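Local atomic coordinates of fatty acid amide hydrolase (Candida albicans, PDB entry 6KVR), a protein that probably hydrolyses monocarboxylic acid amides to the carboxylate and ammonium, as a serine hydrolase of the amidase signature family. Residues V3-F8 against T419-N424; L352-P357 against Y517-K522; E477-S482 against Q525-N530. All blocks are in the same frame, centred on the assembly; numbering follows the deposited sequence.

Contact 1 of 3, residues V3-F8 against T419-N424; sequences VSYETF and TKWNLN
The indole of Trp421 pushes the edge of its six-membered ring against the face of Phe8, a T-shaped (edge-to-face) aromatic pair that fastens an N-terminal 3-10 turn, residues 5-8, to the last turn of helix 417-423. The two ring centroids are 4.9 Å apart and the planes stand at 68°. Trp421 CZ3 comes to 3.4 Å from Phe8 CD1, while CH2 sits over the middle of the phenyl face. Trp421 reaches this far because its CG is anti to the backbone N (chi1 177°), which sends the indole out toward the turn, where it runs alongside the Phe8 side chain and points the same way. From helix 522-529, Lys522 touches Phe8 and Leu523 touches the indole.

Tyr5 adds its CB, 4.2 Å from Trp421 CZ3, and its carbonyl O meets the indole edge in the ring plane. At the far end of the ring Tyr5 OH lies 4.2 Å from Lys420 CD, and the ring itself makes a cation-pi contact with Lys417.

At the C-terminal end of the helix Asn424 ND2 donates to Lys420 O at 2.9 Å in a nearly straight internal bond, and its OD1 accepts from the backbone N of Lys11 and Asp12. Across the contact Asn424 CB meets Phe8 O at 3.8 Å, and a water lies 2.7 Å from Phe8 O and, more weakly, 3.4 Å from Asn424 O.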
loop_
_atom_site.group_PDB
_atom_site.type_symbol
_atom_site.label_atom_id
_atom_site.label_comp_id
_atom_site.label_asym_id
_atom_site.label_seq_id
_atom_site.Cartn_x
_atom_site.Cartn_y
_atom_site.Cartn_z
ATOM N N VAL A 3 27.717 -23.061 19.528
ATOM C CA VAL A 3 27.474 -22.556 18.180
ATOM C C VAL A 3 28.340 -21.330 17.943
ATOM O O VAL A 3 28.395 -20.422 18.779
ATOM C CB VAL A 3 25.982 -22.228 17.970
ATOM C CG1 VAL A 3 25.757 -21.631 16.592
ATOM C CG2 VAL A 3 25.109 -23.466 18.177
ATOM N N SER A 4 29.025 -21.305 16.804
ATOM C CA SER A 4 29.717 -20.115 16.334
ATOM C C SER A 4 28.975 -19.566 15.122
ATOM O O SER A 4 28.492 -20.331 14.279
ATOM C CB SER A 4 31.180 -20.426 15.986
ATOM O OG SER A 4 31.374 -20.544 14.584
ATOM N N TYR A 5 28.883 -18.235 15.041
ATOM C CA TYR A 5 28.088 -17.603 13.994
ATOM C C TYR A 5 28.606 -17.920 12.588
ATOM O O TYR A 5 27.814 -17.888 11.632
ATOM C CB TYR A 5 28.028 -16.087 14.240
ATOM C CG TYR A 5 29.170 -15.304 13.631
ATOM C CD1 TYR A 5 30.452 -15.374 14.165
ATOM C CD2 TYR A 5 28.969 -14.500 12.515
ATOM C CE1 TYR A 5 31.508 -14.645 13.603
ATOM C CE2 TYR A 5 30.021 -13.778 11.941
ATOM C CZ TYR A 5 31.282 -13.854 12.490
ATOM O OH TYR A 5 32.317 -13.138 11.926
ATOM N N GLU A 6 29.899 -18.268 12.441
ATOM C CA GLU A 6 30.476 -18.495 11.113
ATOM C C GLU A 6 29.858 -19.685 10.380
ATOM O O GLU A 6 29.902 -19.719 9.145
ATOM C CB GLU A 6 31.995 -18.703 11.195
ATOM C CG GLU A 6 32.783 -17.461 11.559
ATOM C CD GLU A 6 33.167 -17.440 13.028
ATOM O OE1 GLU A 6 32.554 -18.198 13.817
ATOM O OE2 GLU A 6 34.082 -16.670 13.396
ATOM N N THR A 7 29.294 -20.668 11.090
ATOM C CA THR A 7 28.675 -21.789 10.384
ATOM C C THR A 7 27.387 -21.399 9.655
ATOM O O THR A 7 26.901 -22.184 8.833
ATOM C CB THR A 7 28.396 -22.961 11.345
ATOM O OG1 THR A 7 27.200 -22.722 12.090
ATOM C CG2 THR A 7 29.549 -23.154 12.322
ATOM N N PHE A 8 26.828 -20.211 9.914
ATOM C CA PHE A 8 25.682 -19.740 9.133
ATOM C C PHE A 8 26.080 -19.049 7.838
ATOM O O PHE A 8 25.204 -18.816 6.996
ATOM C CB PHE A 8 24.835 -18.755 9.938
ATOM C CG PHE A 8 24.119 -19.371 11.098
ATOM C CD1 PHE A 8 24.763 -19.544 12.312
ATOM C CD2 PHE A 8 22.795 -19.761 10.980
ATOM C CE1 PHE A 8 24.104 -20.104 13.384
ATOM C CE2 PHE A 8 22.135 -20.319 12.050
ATOM C CZ PHE A 8 22.799 -20.502 13.252
ATOM N N THR A 419 27.381 -7.575 9.783
ATOM C CA THR A 419 27.090 -7.348 8.370
ATOM C C THR A 419 27.218 -8.650 7.595
ATOM O O THR A 419 26.334 -8.999 6.803
ATOM C CB THR A 419 28.029 -6.278 7.800
ATOM O OG1 THR A 419 27.556 -4.982 8.174
ATOM C CG2 THR A 419 28.113 -6.346 6.291
ATOM N N LYS A 420 28.313 -9.381 7.825
ATOM C CA LYS A 420 28.435 -10.748 7.330
ATOM C C LYS A 420 27.217 -11.581 7.729
ATOM O O LYS A 420 26.705 -12.378 6.938
ATOM C CB LYS A 420 29.716 -11.379 7.880
ATOM C CG LYS A 420 31.005 -10.636 7.497
ATOM C CD LYS A 420 32.241 -11.312 8.119
ATOM C CE LYS A 420 33.542 -10.781 7.534
ATOM N NZ LYS A 420 34.751 -11.347 8.221
ATOM N N TRP A 421 26.741 -11.393 8.957
ATOM C CA TRP A 421 25.580 -12.131 9.433
ATOM C C TRP A 421 24.342 -11.845 8.572
ATOM O O TRP A 421 23.685 -12.775 8.089
ATOM C CB TRP A 421 25.334 -11.781 10.909
ATOM C CG TRP A 421 24.127 -12.420 11.482
ATOM C CD1 TRP A 421 22.922 -11.819 11.731
ATOM C CD2 TRP A 421 23.970 -13.800 11.849
ATOM N NE1 TRP A 421 22.034 -12.735 12.250
ATOM C CE2 TRP A 421 22.648 -13.959 12.322
ATOM C CE3 TRP A 421 24.818 -14.910 11.830
ATOM C CZ2 TRP A 421 22.160 -15.186 12.787
ATOM C CZ3 TRP A 421 24.331 -16.132 12.284
ATOM C CH2 TRP A 421 23.016 -16.259 12.755
ATOM N N ASN A 422 23.992 -10.565 8.377
ATOM C CA ASN A 422 22.737 -10.286 7.676
ATOM C C ASN A 422 22.855 -10.487 6.170
ATOM O O ASN A 422 21.841 -10.744 5.511
ATOM C CB ASN A 422 22.227 -8.864 7.989
ATOM C CG ASN A 422 22.921 -7.790 7.173
ATOM O OD1 ASN A 422 22.663 -7.615 5.969
ATOM N ND2 ASN A 422 23.799 -7.051 7.824
ATOM N N LEU A 423 24.068 -10.397 5.613
ATOM C CA LEU A 423 24.249 -10.737 4.206
ATOM C C LEU A 423 24.010 -12.217 3.943
ATOM O O LEU A 423 23.770 -12.593 2.793
ATOM C CB LEU A 423 25.648 -10.326 3.739
ATOM C CG LEU A 423 25.805 -8.800 3.672
ATOM C CD1 LEU A 423 27.241 -8.379 3.343
ATOM C CD2 LEU A 423 24.801 -8.201 2.674
ATOM N N ASN A 424 24.024 -13.061 4.979
ATOM C CA ASN A 424 23.747 -14.486 4.808
ATOM C C ASN A 424 22.341 -14.890 5.269
ATOM O O ASN A 424 22.061 -16.090 5.387
ATOM C CB ASN A 424 24.809 -15.308 5.548
ATOM C CG ASN A 424 26.100 -15.425 4.748
ATOM O OD1 ASN A 424 26.287 -16.392 3.993
ATOM N ND2 ASN A 424 26.979 -14.423 4.877
HETATM O O HOH W 1 22.568 -19.133 6.776
#

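Contact 2 of 3, residues L352-P357 against Y517-K522; sequences LVRVSP and YKYRSK
Neither backbone is regular here: two loops pass each other, nearest at Leu352 and Arg520, whose CA atoms are 7.2 Å apart, and each runs straight into a helix, 357-372 for one and 522-529 for the other. The motif joining them is a stacked arginine-tyrosine pair. The guanidinium of Arg354 lies flat on one face of the Tyr517 ring, with the planes 15° apart and the two side chains sliding past each other in opposite directions. The cation-pi contact is off-centre, since Arg354 CZ stands 4.0 Å from the ring centroid but well to one side of the normal. It is Arg354 CD that sits squarely above the ring, 3.9 Å from the Tyr517 centroid, in a CH-pi contact. The bend at chi3 (61°) lays the guanidinium flat over the CG/CD2 side of the ring, with Arg354 NH1 3.2 Å from Tyr517 CB.

Arg354 NE donates to Asn528 OD1 and NH1 to the carbonyl O of Asp514, two bonds that probably help fix the rotation of the flat group. Its NH2 edge approaches Tyr519, whose ring plane stands 82° from the guanidinium; NH2 and Tyr519 OH are 3.5 Å apart, but the angle is too poor for a hydrogen bond.

Arg520, bent at chi2, turns one guanidinium face to Leu352 N, with NH1 3.3 Å from Leu352 C. Its charge is paired with Asp349 and with Glu524, whose carboxylate also accepts from Tyr517 OH and Arg354 N and so ties both loops to helix 522-529. Ser521, the N-cap of that helix, bonds Glu524 N through OG; the same OG is 2.8 Å from a water that donates to Leu352 O.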
loop_
_atom_site.group_PDB
_atom_site.type_symbol
_atom_site.label_atom_id
_atom_site.label_comp_id
_atom_site.label_asym_id
_atom_site.label_seq_id
_atom_site.Cartn_x
_atom_site.Cartn_y
_atom_site.Cartn_z
ATOM N N LEU A 352 10.140 -20.201 18.281
ATOM C CA LEU A 352 11.456 -20.281 17.660
ATOM C C LEU A 352 12.593 -20.189 18.664
ATOM O O LEU A 352 13.461 -21.066 18.691
ATOM C CB LEU A 352 11.614 -19.173 16.604
ATOM C CG LEU A 352 10.470 -19.151 15.594
ATOM C CD1 LEU A 352 10.681 -18.072 14.563
ATOM C CD2 LEU A 352 10.328 -20.519 14.927
ATOM N N VAL A 353 12.622 -19.140 19.486
ATOM C CA VAL A 353 13.721 -18.897 20.408
ATOM C C VAL A 353 13.142 -18.565 21.780
ATOM O O VAL A 353 12.466 -17.540 21.949
ATOM C CB VAL A 353 14.657 -17.774 19.917
ATOM C CG1 VAL A 353 15.807 -17.562 20.905
ATOM C CG2 VAL A 353 15.216 -18.093 18.514
ATOM N N ARG A 354 13.441 -19.416 22.759
ATOM C CA ARG A 354 13.048 -19.196 24.142
ATOM C C ARG A 354 13.644 -17.894 24.671
ATOM O O ARG A 354 14.778 -17.534 24.344
ATOM C CB ARG A 354 13.511 -20.396 24.979
ATOM C CG ARG A 354 13.362 -20.260 26.490
ATOM C CD ARG A 354 13.982 -21.450 27.217
ATOM N NE ARG A 354 15.415 -21.575 26.971
ATOM C CZ ARG A 354 16.229 -22.354 27.675
ATOM N NH1 ARG A 354 15.783 -23.071 28.697
ATOM N NH2 ARG A 354 17.519 -22.415 27.350
ATOM N N VAL A 355 12.865 -17.173 25.487
ATOM C CA VAL A 355 13.325 -15.908 26.044
ATOM C C VAL A 355 14.082 -16.193 27.335
ATOM O O VAL A 355 13.922 -17.249 27.954
ATOM C CB VAL A 355 12.172 -14.895 26.280
ATOM C CG1 VAL A 355 11.431 -14.608 24.983
ATOM C CG2 VAL A 355 11.195 -15.386 27.354
ATOM N N SER A 356 14.933 -15.239 27.724
ATOM C CA SER A 356 15.786 -15.358 28.894
ATOM C C SER A 356 15.024 -14.954 30.156
ATOM O O SER A 356 13.951 -14.352 30.076
ATOM C CB SER A 356 17.033 -14.499 28.697
ATOM O OG SER A 356 16.748 -13.141 28.982
ATOM N N PRO A 357 15.566 -15.263 31.338
ATOM C CA PRO A 357 14.807 -15.091 32.592
ATOM C C PRO A 357 14.261 -13.687 32.806
ATOM O O PRO A 357 13.103 -13.557 33.231
ATOM C CB PRO A 357 15.830 -15.470 33.671
ATOM C CG PRO A 357 16.608 -16.574 33.001
ATOM C CD PRO A 357 16.750 -16.126 31.552
ATOM N N TYR A 517 16.313 -28.014 28.984
ATOM C CA TYR A 517 15.690 -27.607 27.734
ATOM C C TYR A 517 16.397 -28.254 26.542
ATOM O O TYR A 517 17.628 -28.368 26.507
ATOM C CB TYR A 517 15.722 -26.080 27.635
ATOM C CG TYR A 517 14.910 -25.489 26.507
ATOM C CD1 TYR A 517 13.515 -25.490 26.545
ATOM C CD2 TYR A 517 15.539 -24.910 25.412
ATOM C CE1 TYR A 517 12.767 -24.940 25.507
ATOM C CE2 TYR A 517 14.808 -24.352 24.376
ATOM C CZ TYR A 517 13.427 -24.368 24.425
ATOM O OH TYR A 517 12.723 -23.818 23.382
ATOM N N LYS A 518 15.608 -28.702 25.573
ATOM C CA LYS A 518 16.112 -29.236 24.314
ATOM C C LYS A 518 15.982 -28.152 23.246
ATOM O O LYS A 518 14.871 -27.700 22.951
ATOM C CB LYS A 518 15.330 -30.489 23.917
ATOM C CG LYS A 518 15.571 -30.981 22.494
ATOM C CD LYS A 518 15.013 -32.397 22.304
ATOM C CE LYS A 518 13.477 -32.390 22.249
ATOM N NZ LYS A 518 12.842 -33.503 23.032
ATOM N N TYR A 519 17.111 -27.717 22.689
ATOM C CA TYR A 519 17.087 -26.623 21.727
ATOM C C TYR A 519 16.451 -27.076 20.421
ATOM O O TYR A 519 16.651 -28.207 19.969
ATOM C CB TYR A 519 18.502 -26.104 21.477
ATOM C CG TYR A 519 19.071 -25.341 22.640
ATOM C CD1 TYR A 519 18.449 -24.194 23.101
ATOM C CD2 TYR A 519 20.226 -25.775 23.293
ATOM C CE1 TYR A 519 18.948 -23.497 24.188
ATOM C CE2 TYR A 519 20.739 -25.073 24.379
ATOM C CZ TYR A 519 20.091 -23.933 24.820
ATOM O OH TYR A 519 20.584 -23.220 25.897
ATOM N N ARG A 520 15.674 -26.183 19.808
ATOM C CA ARG A 520 15.046 -26.481 18.523
ATOM C C ARG A 520 15.922 -26.157 17.319
ATOM O O ARG A 520 15.605 -26.600 16.211
ATOM C CB ARG A 520 13.744 -25.700 18.375
ATOM C CG ARG A 520 12.846 -25.731 19.568
ATOM C CD ARG A 520 12.401 -24.304 19.833
ATOM N NE ARG A 520 11.114 -24.248 20.495
ATOM C CZ ARG A 520 10.586 -23.155 21.022
ATOM N NH1 ARG A 520 11.257 -22.014 21.071
ATOM N NH2 ARG A 520 9.348 -23.210 21.509
ATOM N N SER A 521 16.993 -25.385 17.492
ATOM C CA SER A 521 17.799 -24.951 16.355
ATOM C C SER A 521 19.167 -24.492 16.850
ATOM O O SER A 521 19.377 -24.257 18.046
ATOM C CB SER A 521 17.092 -23.824 15.584
ATOM O OG SER A 521 17.064 -22.633 16.368
ATOM N N LYS A 522 20.106 -24.358 15.913
ATOM C CA LYS A 522 21.400 -23.803 16.289
ATOM C C LYS A 522 21.253 -22.346 16.719
ATOM O O LYS A 522 21.925 -21.897 17.660
ATOM C CB LYS A 522 22.393 -23.916 15.131
ATOM C CG LYS A 522 22.938 -25.319 14.841
ATOM C CD LYS A 522 24.126 -25.215 13.893
ATOM C CE LYS A 522 24.652 -26.572 13.436
ATOM N NZ LYS A 522 24.088 -26.977 12.117
HETATM O O HOH W 2 14.374 -22.059 16.304
#

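Contact 3 of 3, residues E477-S482 against Q525-N530; sequences EVYNWS and QLENEN
A single carboxylate oxygen, Glu527 OE2, takes two consecutive backbone N-H groups of the facing loop: Tyr479 N and Asn480 N, each 2.8 Å from it. The first comes in nearly along the C-O axis of the carboxylate, and the second on the anti side, 31° out of the carboxylate plane. Glu527 gets there by a fold at chi2 (-80°), which curls the carboxylate over toward the loop. Its other oxygen, OE1, accepts from Asn469 ND2, so both oxygens of this buried acid have donors. That supply of N-H groups would probably favour the charged form.

Beside the carboxylate, the Tyr479 ring lies across Leu526 at about a right angle. Leu526 CD2 stands over the ring face, 3.8 Å from the centroid and 15° off the normal, a CH-pi contact, and CG packs on CD2 and CE2 of the ring. In the fold, the side chains of helix 522-529 dock here on the loop that connects strand 462-466 of the central sheet to helix 482-490. Trp421, from helix 417-423, meets the Tyr479 ring edge to face.

Toward the Glu477 end, water does the joining. Asn530 ND2, in plane at the edge of the Tyr479 ring, donates to two waters. One of these donates in turn to Glu477 O and weakly to Glu527 OE1; the other donates to Glu477 OE1 and lies 2.7 Å from Tyr479 OH, which is also hydrogen-bonded to Lys417 NZ. The carboxylate of Glu477 and the amide of Asn530 are turned almost perpendicular.

At the opposite end of the loop, Asn480 OD1 accepts from Ser482 N at 3.0 Å, the N-H coming from above the amide carbonyl plane, in an Asx turn that leads into helix 482-490.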
loop_
_atom_site.group_PDB
_atom_site.type_symbol
_atom_site.label_atom_id
_atom_site.label_comp_id
_atom_site.label_asym_id
_atom_site.label_seq_id
_atom_site.Cartn_x
_atom_site.Cartn_y
_atom_site.Cartn_z
ATOM N N GLU A 477 26.645 -9.149 19.179
ATOM C CA GLU A 477 26.233 -10.487 19.612
ATOM C C GLU A 477 24.710 -10.588 19.681
ATOM O O GLU A 477 24.138 -11.074 20.659
ATOM C CB GLU A 477 26.879 -10.839 20.961
ATOM C CG GLU A 477 28.351 -11.250 20.830
ATOM C CD GLU A 477 28.947 -11.789 22.123
ATOM O OE1 GLU A 477 28.657 -12.951 22.484
ATOM O OE2 GLU A 477 29.748 -11.056 22.749
ATOM N N VAL A 478 24.027 -10.121 18.636
ATOM C CA VAL A 478 22.581 -10.274 18.549
ATOM C C VAL A 478 22.239 -10.758 17.144
ATOM O O VAL A 478 22.537 -10.078 16.153
ATOM C CB VAL A 478 21.829 -8.979 18.918
ATOM C CG1 VAL A 478 22.410 -7.750 18.205
ATOM C CG2 VAL A 478 20.345 -9.125 18.662
ATOM N N TYR A 479 21.617 -11.937 17.066
ATOM C CA TYR A 479 21.473 -12.722 15.850
ATOM C C TYR A 479 20.032 -13.001 15.452
ATOM O O TYR A 479 19.745 -13.102 14.255
ATOM C CB TYR A 479 22.188 -14.068 16.016
ATOM C CG TYR A 479 23.606 -13.948 16.547
ATOM C CD1 TYR A 479 24.667 -13.658 15.692
ATOM C CD2 TYR A 479 23.878 -14.124 17.892
ATOM C CE1 TYR A 479 25.961 -13.540 16.165
ATOM C CE2 TYR A 479 25.166 -14.010 18.386
ATOM C CZ TYR A 479 26.200 -13.722 17.518
ATOM O OH TYR A 479 27.469 -13.611 18.009
ATOM N N ASN A 480 19.122 -13.145 16.411
ATOM C CA ASN A 480 17.743 -13.522 16.140
ATOM C C ASN A 480 16.826 -12.307 16.218
ATOM O O ASN A 480 16.676 -11.703 17.291
ATOM C CB ASN A 480 17.272 -14.583 17.129
ATOM C CG ASN A 480 15.787 -14.778 17.077
ATOM O OD1 ASN A 480 15.220 -14.961 16.005
ATOM N ND2 ASN A 480 15.138 -14.697 18.224
ATOM N N TRP A 481 16.168 -11.990 15.106
ATOM C CA TRP A 481 15.199 -10.899 15.043
ATOM C C TRP A 481 13.729 -11.362 15.134
ATOM O O TRP A 481 12.816 -10.546 14.926
ATOM C CB TRP A 481 15.371 -10.127 13.736
ATOM C CG TRP A 481 16.713 -9.524 13.467
ATOM C CD1 TRP A 481 17.851 -9.632 14.224
ATOM C CD2 TRP A 481 17.060 -8.725 12.327
ATOM N NE1 TRP A 481 18.882 -8.940 13.625
ATOM C CE2 TRP A 481 18.424 -8.377 12.460
ATOM C CE3 TRP A 481 16.345 -8.266 11.210
ATOM C CZ2 TRP A 481 19.085 -7.571 11.529
ATOM C CZ3 TRP A 481 17.008 -7.473 10.276
ATOM C CH2 TRP A 481 18.368 -7.131 10.450
ATOM N N SER A 482 13.477 -12.645 15.412
ATOM C CA SER A 482 12.135 -13.187 15.195
ATOM C C SER A 482 11.057 -12.415 15.960
ATOM O O SER A 482 9.929 -12.276 15.462
ATOM C CB SER A 482 12.098 -14.673 15.578
ATOM O OG SER A 482 12.398 -14.843 16.956
ATOM N N GLN A 525 20.197 -21.996 20.289
ATOM C CA GLN A 525 21.295 -22.315 21.195
ATOM C C GLN A 525 22.303 -21.173 21.246
ATOM O O GLN A 525 22.755 -20.771 22.326
ATOM C CB GLN A 525 21.985 -23.608 20.760
ATOM C CG GLN A 525 23.010 -24.082 21.771
ATOM C CD GLN A 525 23.849 -25.234 21.274
ATOM O OE1 GLN A 525 23.430 -25.990 20.415
ATOM N NE2 GLN A 525 25.050 -25.362 21.812
ATOM N N LEU A 526 22.681 -20.658 20.073
ATOM C CA LEU A 526 23.552 -19.491 20.010
ATOM C C LEU A 526 23.043 -18.371 20.923
ATOM O O LEU A 526 23.777 -17.868 21.787
ATOM C CB LEU A 526 23.652 -19.023 18.558
ATOM C CG LEU A 526 24.439 -17.756 18.234
ATOM C CD1 LEU A 526 25.843 -17.778 18.849
ATOM C CD2 LEU A 526 24.505 -17.588 16.721
ATOM N N GLU A 527 21.769 -18.012 20.781
ATOM C CA GLU A 527 21.216 -16.907 21.561
ATOM C C GLU A 527 21.146 -17.243 23.052
ATOM O O GLU A 527 21.566 -16.439 23.891
ATOM C CB GLU A 527 19.827 -16.543 21.029
ATOM C CG GLU A 527 19.846 -15.764 19.720
ATOM C CD GLU A 527 20.144 -14.263 19.906
ATOM O OE1 GLU A 527 20.162 -13.764 21.063
ATOM O OE2 GLU A 527 20.351 -13.576 18.880
ATOM N N ASN A 528 20.591 -18.413 23.405
ATOM C CA ASN A 528 20.364 -18.721 24.818
ATOM C C ASN A 528 21.672 -18.942 25.575
ATOM O O ASN A 528 21.759 -18.611 26.765
ATOM C CB ASN A 528 19.485 -19.961 24.978
ATOM C CG ASN A 528 17.989 -19.680 24.799
ATOM O OD1 ASN A 528 17.176 -20.594 24.911
ATOM N ND2 ASN A 528 17.629 -18.430 24.496
ATOM N N GLU A 529 22.696 -19.503 24.925
ATOM C CA GLU A 529 23.932 -19.755 25.662
ATOM C C GLU A 529 24.726 -18.479 25.916
ATOM O O GLU A 529 25.671 -18.508 26.704
ATOM C CB GLU A 529 24.773 -20.811 24.932
ATOM C CG GLU A 529 24.266 -22.242 25.212
ATOM C CD GLU A 529 25.052 -23.355 24.512
ATOM O OE1 GLU A 529 25.892 -23.080 23.611
ATOM O OE2 GLU A 529 24.807 -24.534 24.867
ATOM N N ASN A 530 24.333 -17.352 25.319
ATOM C CA ASN A 530 24.943 -16.069 25.650
ATOM C C ASN A 530 24.392 -15.453 26.931
ATOM O O ASN A 530 24.995 -14.512 27.452
ATOM C CB ASN A 530 24.736 -15.072 24.510
ATOM C CG ASN A 530 25.709 -15.283 23.387
ATOM O OD1 ASN A 530 26.727 -15.933 23.570
ATOM N ND2 ASN A 530 25.390 -14.772 22.212
HETATM O O HOH W 3 23.193 -13.475 21.523
HETATM O O HOH W 4 27.808 -14.703 20.434
#

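How the contacts relate
Helix 522-529 ties the three contacts together: contact 2 lies at its start, contact 3 uses its later turns, and contact 1 packs against its side through Val3 and Phe8. The centres of contacts 2 and 3 are about 9 Å apart, those of contacts 1 and 3 about 12 Å, those of contacts 1 and 2 about 18 Å. Along the chain, contact 1 closes before contact 3 opens, whereas the segments of contact 2 alternate with those of both others. Trp421 NE1 bonded to Tyr479 O links 1 with 3; Val353 packing on Asn480 links 2 with 3. The N-terminal segment is thus held against helices 417-423 and 522-529. The Val478 side chain lies about 10 Å from that of Gly256, predicted to bind substrate.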